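Long-range contact in beta-lactamase-like protein (Novosphingobium pentaromativorans US6-1, PDB 6AUF), which probably hydrolyses beta-lactam antibiotics as a zinc-dependent metallo-beta-lactamase of the B3 type: residues R180-T193 and R228-L242. Numbering follows the deposited sequence.
Sequences RETPAHSPGSASWT and RIARIRTGLSRIAQL. With ZN (zinc ion), chain C.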
loop_
_atom_site.group_PDB
_atom_site.type_symbol
_atom_site.label_atom_id
_atom_site.label_comp_id
_atom_site.label_asym_id
_atom_site.label_seq_id
_atom_site.Cartn_x
_atom_site.Cartn_y
_atom_site.Cartn_z
ATOM N N ARG A 180 3.296 9.519 5.035
ATOM C CA ARG A 180 2.233 10.241 5.701
ATOM C C ARG A 180 1.366 9.229 6.434
ATOM O O ARG A 180 0.968 8.213 5.847
ATOM C CB ARG A 180 1.359 11.034 4.716
ATOM C CG ARG A 180 1.990 12.263 4.040
ATOM C CD ARG A 180 2.644 13.234 4.976
ATOM N NE ARG A 180 1.738 13.741 6.008
ATOM C CZ ARG A 180 1.163 14.945 5.996
ATOM N NH1 ARG A 180 1.373 15.781 4.988
ATOM N NH2 ARG A 180 0.364 15.319 6.999
ATOM N N GLU A 181 1.060 9.511 7.707
ATOM C CA GLU A 181 0.009 8.762 8.391
ATOM C C GLU A 181 -1.346 9.134 7.793
ATOM O O GLU A 181 -1.736 10.310 7.801
ATOM C CB GLU A 181 0.034 9.020 9.895
ATOM C CG GLU A 181 0.941 8.040 10.635
ATOM C CD GLU A 181 0.827 8.137 12.142
ATOM O OE1 GLU A 181 1.316 7.226 12.861
ATOM O OE2 GLU A 181 0.239 9.130 12.603
ATOM N N THR A 182 -2.057 8.132 7.272
ATOM C CA THR A 182 -3.295 8.328 6.507
ATOM C C THR A 182 -4.355 7.347 7.005
ATOM O O THR A 182 -4.751 6.426 6.283
ATOM C CB THR A 182 -3.039 8.152 5.000
ATOM O OG1 THR A 182 -2.493 6.844 4.740
ATOM C CG2 THR A 182 -2.038 9.165 4.510
ATOM N N PRO A 183 -4.859 7.528 8.228
ATOM C CA PRO A 183 -5.557 6.424 8.908
ATOM C C PRO A 183 -7.023 6.257 8.533
ATOM O O PRO A 183 -7.861 6.057 9.421
ATOM C CB PRO A 183 -5.412 6.792 10.395
ATOM C CG PRO A 183 -4.384 7.911 10.424
ATOM C CD PRO A 183 -4.606 8.640 9.156
ATOM N N ALA A 184 -7.339 6.307 7.230
ATOM C CA ALA A 184 -8.723 6.169 6.795
ATOM C C ALA A 184 -9.196 4.723 6.873
ATOM O O ALA A 184 -10.319 4.461 7.315
ATOM C CB ALA A 184 -8.887 6.719 5.386
ATOM N N HIS A 185 -8.360 3.773 6.466
ATOM C CA HIS A 185 -8.807 2.397 6.304
ATOM C C HIS A 185 -8.530 1.563 7.542
ATOM O O HIS A 185 -9.302 0.648 7.854
ATOM C CB HIS A 185 -8.143 1.775 5.058
ATOM C CG HIS A 185 -8.201 0.272 5.018
ATOM N ND1 HIS A 185 -9.309 -0.428 4.586
ATOM C CD2 HIS A 185 -7.292 -0.662 5.382
ATOM C CE1 HIS A 185 -9.079 -1.726 4.678
ATOM N NE2 HIS A 185 -7.862 -1.893 5.157
ATOM N N SER A 186 -7.449 1.872 8.244
ATOM C CA SER A 186 -7.058 1.192 9.468
ATOM C C SER A 186 -6.298 2.182 10.330
ATOM O O SER A 186 -5.885 3.247 9.853
ATOM C CB SER A 186 -6.179 -0.020 9.165
ATOM O OG SER A 186 -4.906 0.435 8.742
ATOM N N PRO A 187 -6.069 1.862 11.601
ATOM C CA PRO A 187 -5.301 2.797 12.436
ATOM C C PRO A 187 -3.885 3.019 11.944
ATOM O O PRO A 187 -3.380 4.150 12.026
ATOM C CB PRO A 187 -5.341 2.136 13.818
ATOM C CG PRO A 187 -6.632 1.372 13.808
ATOM C CD PRO A 187 -6.739 0.827 12.409
ATOM N N GLY A 188 -3.230 1.974 11.429
ATOM C CA GLY A 188 -1.842 2.026 11.021
ATOM C C GLY A 188 -1.616 2.437 9.583
ATOM O O GLY A 188 -0.476 2.401 9.105
ATOM N N SER A 189 -2.669 2.835 8.874
ATOM C CA SER A 189 -2.544 3.105 7.447
ATOM C C SER A 189 -1.520 4.203 7.169
ATOM O O SER A 189 -1.504 5.254 7.823
ATOM C CB SER A 189 -3.899 3.493 6.871
ATOM O OG SER A 189 -3.701 4.215 5.673
ATOM N N ALA A 190 -0.663 3.949 6.187
ATOM C CA ALA A 190 0.353 4.882 5.736
ATOM C C ALA A 190 0.309 5.001 4.218
ATOM O O ALA A 190 -0.049 4.060 3.506
ATOM C CB ALA A 190 1.742 4.440 6.166
ATOM N N SER A 191 0.666 6.182 3.732
ATOM C CA SER A 191 0.789 6.458 2.313
ATOM C C SER A 191 2.181 7.013 2.052
ATOM O O SER A 191 2.748 7.723 2.891
ATOM C CB SER A 191 -0.274 7.447 1.840
ATOM O OG SER A 191 -1.538 6.811 1.782
ATOM N N TRP A 192 2.727 6.679 0.882
ATOM C CA TRP A 192 4.114 6.961 0.565
ATOM C C TRP A 192 4.228 7.775 -0.719
ATOM O O TRP A 192 3.392 7.667 -1.622
ATOM C CB TRP A 192 4.893 5.663 0.439
ATOM C CG TRP A 192 5.015 4.908 1.731
ATOM C CD1 TRP A 192 4.151 3.969 2.217
ATOM C CD2 TRP A 192 6.075 5.012 2.690
ATOM N NE1 TRP A 192 4.605 3.483 3.418
ATOM C CE2 TRP A 192 5.786 4.107 3.732
ATOM C CE3 TRP A 192 7.229 5.796 2.780
ATOM C CZ2 TRP A 192 6.616 3.956 4.848
ATOM C CZ3 TRP A 192 8.055 5.648 3.897
ATOM C CH2 TRP A 192 7.744 4.733 4.910
ATOM N N THR A 193 5.301 8.558 -0.808
ATOM C CA THR A 193 5.450 9.556 -1.859
ATOM C C THR A 193 6.933 9.712 -2.193
ATOM O O THR A 193 7.768 9.788 -1.284
ATOM C CB THR A 193 4.807 10.882 -1.382
ATOM O OG1 THR A 193 3.727 11.242 -2.254
ATOM C CG2 THR A 193 5.811 12.042 -1.243
ATOM N N ARG A 228 -11.657 7.065 15.982
ATOM C CA ARG A 228 -11.555 6.484 14.648
ATOM C C ARG A 228 -12.083 7.435 13.585
ATOM O O ARG A 228 -11.467 7.592 12.521
ATOM C CB ARG A 228 -12.319 5.162 14.595
ATOM C CG ARG A 228 -12.263 4.458 13.243
ATOM C CD ARG A 228 -11.114 3.416 13.155
ATOM N NE ARG A 228 -9.796 4.047 13.129
ATOM C CZ ARG A 228 -9.207 4.536 12.036
ATOM N NH1 ARG A 228 -9.811 4.476 10.840
ATOM N NH2 ARG A 228 -8.005 5.107 12.147
ATOM N N ILE A 229 -13.231 8.071 13.843
ATOM C CA ILE A 229 -13.803 8.982 12.853
ATOM C C ILE A 229 -12.871 10.159 12.615
ATOM O O ILE A 229 -12.721 10.634 11.482
ATOM C CB ILE A 229 -15.204 9.459 13.286
ATOM C CG1 ILE A 229 -16.187 8.288 13.354
ATOM C CG2 ILE A 229 -15.713 10.564 12.350
ATOM C CD1 ILE A 229 -17.621 8.714 13.539
ATOM N N ALA A 230 -12.251 10.672 13.678
ATOM C CA ALA A 230 -11.380 11.831 13.505
ATOM C C ALA A 230 -10.118 11.440 12.751
ATOM O O ALA A 230 -9.640 12.191 11.896
ATOM C CB ALA A 230 -11.037 12.453 14.864
ATOM N N ARG A 231 -9.565 10.271 13.071
ATOM C CA ARG A 231 -8.432 9.748 12.316
ATOM C C ARG A 231 -8.787 9.520 10.844
ATOM O O ARG A 231 -7.971 9.794 9.959
ATOM C CB ARG A 231 -7.935 8.465 12.976
ATOM C CG ARG A 231 -7.277 8.725 14.322
ATOM C CD ARG A 231 -6.062 9.600 14.111
ATOM N NE ARG A 231 -4.882 8.802 13.811
ATOM C CZ ARG A 231 -3.707 9.312 13.442
ATOM N NH1 ARG A 231 -3.555 10.631 13.294
ATOM N NH2 ARG A 231 -2.683 8.497 13.222
ATOM N N ILE A 232 -10.007 9.053 10.554
ATOM C CA ILE A 232 -10.405 8.893 9.155
ATOM C C ILE A 232 -10.362 10.235 8.431
ATOM O O ILE A 232 -9.767 10.366 7.354
ATOM C CB ILE A 232 -11.790 8.233 9.048
ATOM C CG1 ILE A 232 -11.721 6.778 9.526
ATOM C CG2 ILE A 232 -12.297 8.309 7.606
ATOM C CD1 ILE A 232 -13.074 6.165 9.883
ATOM N N ARG A 233 -10.989 11.253 9.010
ATOM C CA ARG A 233 -10.986 12.566 8.379
ATOM C C ARG A 233 -9.566 13.055 8.114
ATOM O O ARG A 233 -9.281 13.625 7.052
ATOM C CB ARG A 233 -11.756 13.544 9.262
ATOM C CG ARG A 233 -13.124 13.018 9.593
ATOM C CD ARG A 233 -14.184 14.026 9.258
ATOM N NE ARG A 233 -15.473 13.632 9.808
ATOM C CZ ARG A 233 -16.482 13.166 9.082
ATOM N NH1 ARG A 233 -16.351 13.048 7.765
ATOM N NH2 ARG A 233 -17.622 12.830 9.674
ATOM N N THR A 234 -8.666 12.847 9.074
ATOM C CA THR A 234 -7.272 13.232 8.883
ATOM C C THR A 234 -6.656 12.484 7.715
ATOM O O THR A 234 -5.927 13.073 6.910
ATOM C CB THR A 234 -6.464 12.962 10.159
ATOM O OG1 THR A 234 -6.899 13.845 11.195
ATOM C CG2 THR A 234 -4.925 13.161 9.921
ATOM N N GLY A 235 -6.930 11.182 7.620
ATOM C CA GLY A 235 -6.339 10.380 6.567
ATOM C C GLY A 235 -6.851 10.775 5.193
ATOM O O GLY A 235 -6.072 10.914 4.244
ATOM N N LEU A 236 -8.171 10.955 5.067
ATOM C CA LEU A 236 -8.724 11.401 3.794
ATOM C C LEU A 236 -8.096 12.718 3.372
ATOM O O LEU A 236 -7.767 12.924 2.190
ATOM C CB LEU A 236 -10.236 11.556 3.896
ATOM C CG LEU A 236 -10.965 10.277 4.255
ATOM C CD1 LEU A 236 -12.467 10.533 4.395
ATOM C CD2 LEU A 236 -10.668 9.246 3.192
ATOM N N SER A 237 -7.907 13.615 4.333
ATOM C CA SER A 237 -7.381 14.928 4.008
ATOM C C SER A 237 -5.937 14.831 3.538
ATOM O O SER A 237 -5.557 15.478 2.557
ATOM C CB SER A 237 -7.523 15.859 5.215
ATOM O OG SER A 237 -6.589 16.920 5.139
ATOM N N ARG A 238 -5.128 14.008 4.202
ATOM C CA ARG A 238 -3.741 13.845 3.775
ATOM C C ARG A 238 -3.636 13.115 2.435
ATOM O O ARG A 238 -2.802 13.473 1.594
ATOM C CB ARG A 238 -2.949 13.118 4.859
ATOM C CG ARG A 238 -2.667 14.044 6.077
ATOM C CD ARG A 238 -2.186 13.273 7.281
ATOM N NE ARG A 238 -2.021 14.138 8.437
ATOM C CZ ARG A 238 -1.683 13.716 9.651
ATOM N NH1 ARG A 238 -1.455 12.437 9.888
ATOM N NH2 ARG A 238 -1.572 14.586 10.630
ATOM N N ILE A 239 -4.458 12.083 2.224
ATOM C CA ILE A 239 -4.412 11.354 0.968
ATOM C C ILE A 239 -4.694 12.302 -0.189
ATOM O O ILE A 239 -4.016 12.266 -1.230
ATOM C CB ILE A 239 -5.404 10.174 0.995
ATOM C CG1 ILE A 239 -4.853 9.013 1.805
ATOM C CG2 ILE A 239 -5.724 9.700 -0.427
ATOM C CD1 ILE A 239 -5.890 7.931 2.023
ATOM N N ALA A 240 -5.681 13.184 -0.010
ATOM C CA ALA A 240 -6.126 14.036 -1.100
ATOM C C ALA A 240 -5.071 15.057 -1.486
ATOM O O ALA A 240 -5.102 15.570 -2.616
ATOM C CB ALA A 240 -7.426 14.744 -0.716
ATOM N N GLN A 241 -4.127 15.333 -0.588
ATOM C CA GLN A 241 -3.137 16.378 -0.780
ATOM C C GLN A 241 -1.742 15.842 -1.048
ATOM O O GLN A 241 -0.805 16.640 -1.161
ATOM C CB GLN A 241 -3.107 17.299 0.448
ATOM C CG GLN A 241 -4.130 18.407 0.372
ATOM C CD GLN A 241 -4.747 18.682 1.702
ATOM O OE1 GLN A 241 -5.834 18.173 2.010
ATOM N NE2 GLN A 241 -4.058 19.479 2.521
ATOM N N LEU A 242 -1.576 14.526 -1.122
ATOM C CA LEU A 242 -0.291 13.944 -1.501
ATOM C C LEU A 242 0.188 14.535 -2.824
ATOM O O LEU A 242 -0.623 14.735 -3.740
ATOM C CB LEU A 242 -0.413 12.425 -1.651
ATOM C CG LEU A 242 -0.919 11.622 -0.461
ATOM C CD1 LEU A 242 -0.986 10.134 -0.786
ATOM C CD2 LEU A 242 -0.022 11.901 0.775
HETATM ZN ZN ZN C . -6.886 -3.707 4.865
HETATM O O HOH W 1 -0.816 11.323 12.484
HETATM O O HOH W 2 -11.812 2.841 9.276
HETATM O O HOH W 3 -4.275 6.281 14.153
#
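Pro-183 sets CG over one face of the Arg-231 guanidinium, 3.2 Å above the plane and toward the rim, ring and side chain crossing at a slant. The overlap belongs to the alpha-beta/beta-alpha fold of metallo-beta-lactamases, in which a metal-bearing loop between two antiparallel strands, here 175-181 and 190-197, is backed by helix 226-241. The principle it illustrates is that a helix can hold a loop and the end of the strand leading into it through their backbone carbonyls. Arg-228, its chain bent at chi2 (94°) and chi3, turns end-on to the loop, and NH1 and NH2 both grip Pro-183 O, each at 2.9 Å; NH2 lies in the carbonyl plane on a lone pair, whereas NH1 is tilted from it. Pro-187 N sits over one face of the same guanidinium. Arg-238 instead reaches out extended and delivers NH1 to Glu-181 O in a nearly straight bond (3.0 Å, 175°). The Glu-181 carboxylate forms a salt bridge from OE2 to Arg-231 NH2 (3.1 Å), the nitrogen coming from above the carboxylate plane, which is turned 72° from the guanidinium, while OE1 is held by Ser-132. Arg-180 folds over Arg-238 at about a right angle, its charge paired with Asp-166. Between the arginines the backbones close up: Gly-235 CA comes within 3.7 Å of Thr-182 CA, an approach made possible by the bare helix surface at the glycine. Ile-239 CG1 packs on Thr-182 CB, and Leu-236 CD2 touches Ala-184 CB. The CB of His-185 leaves the loop on the side remote from the helix, and its NE2 binds zinc at 2.1 Å, alongside His-107 and His-109.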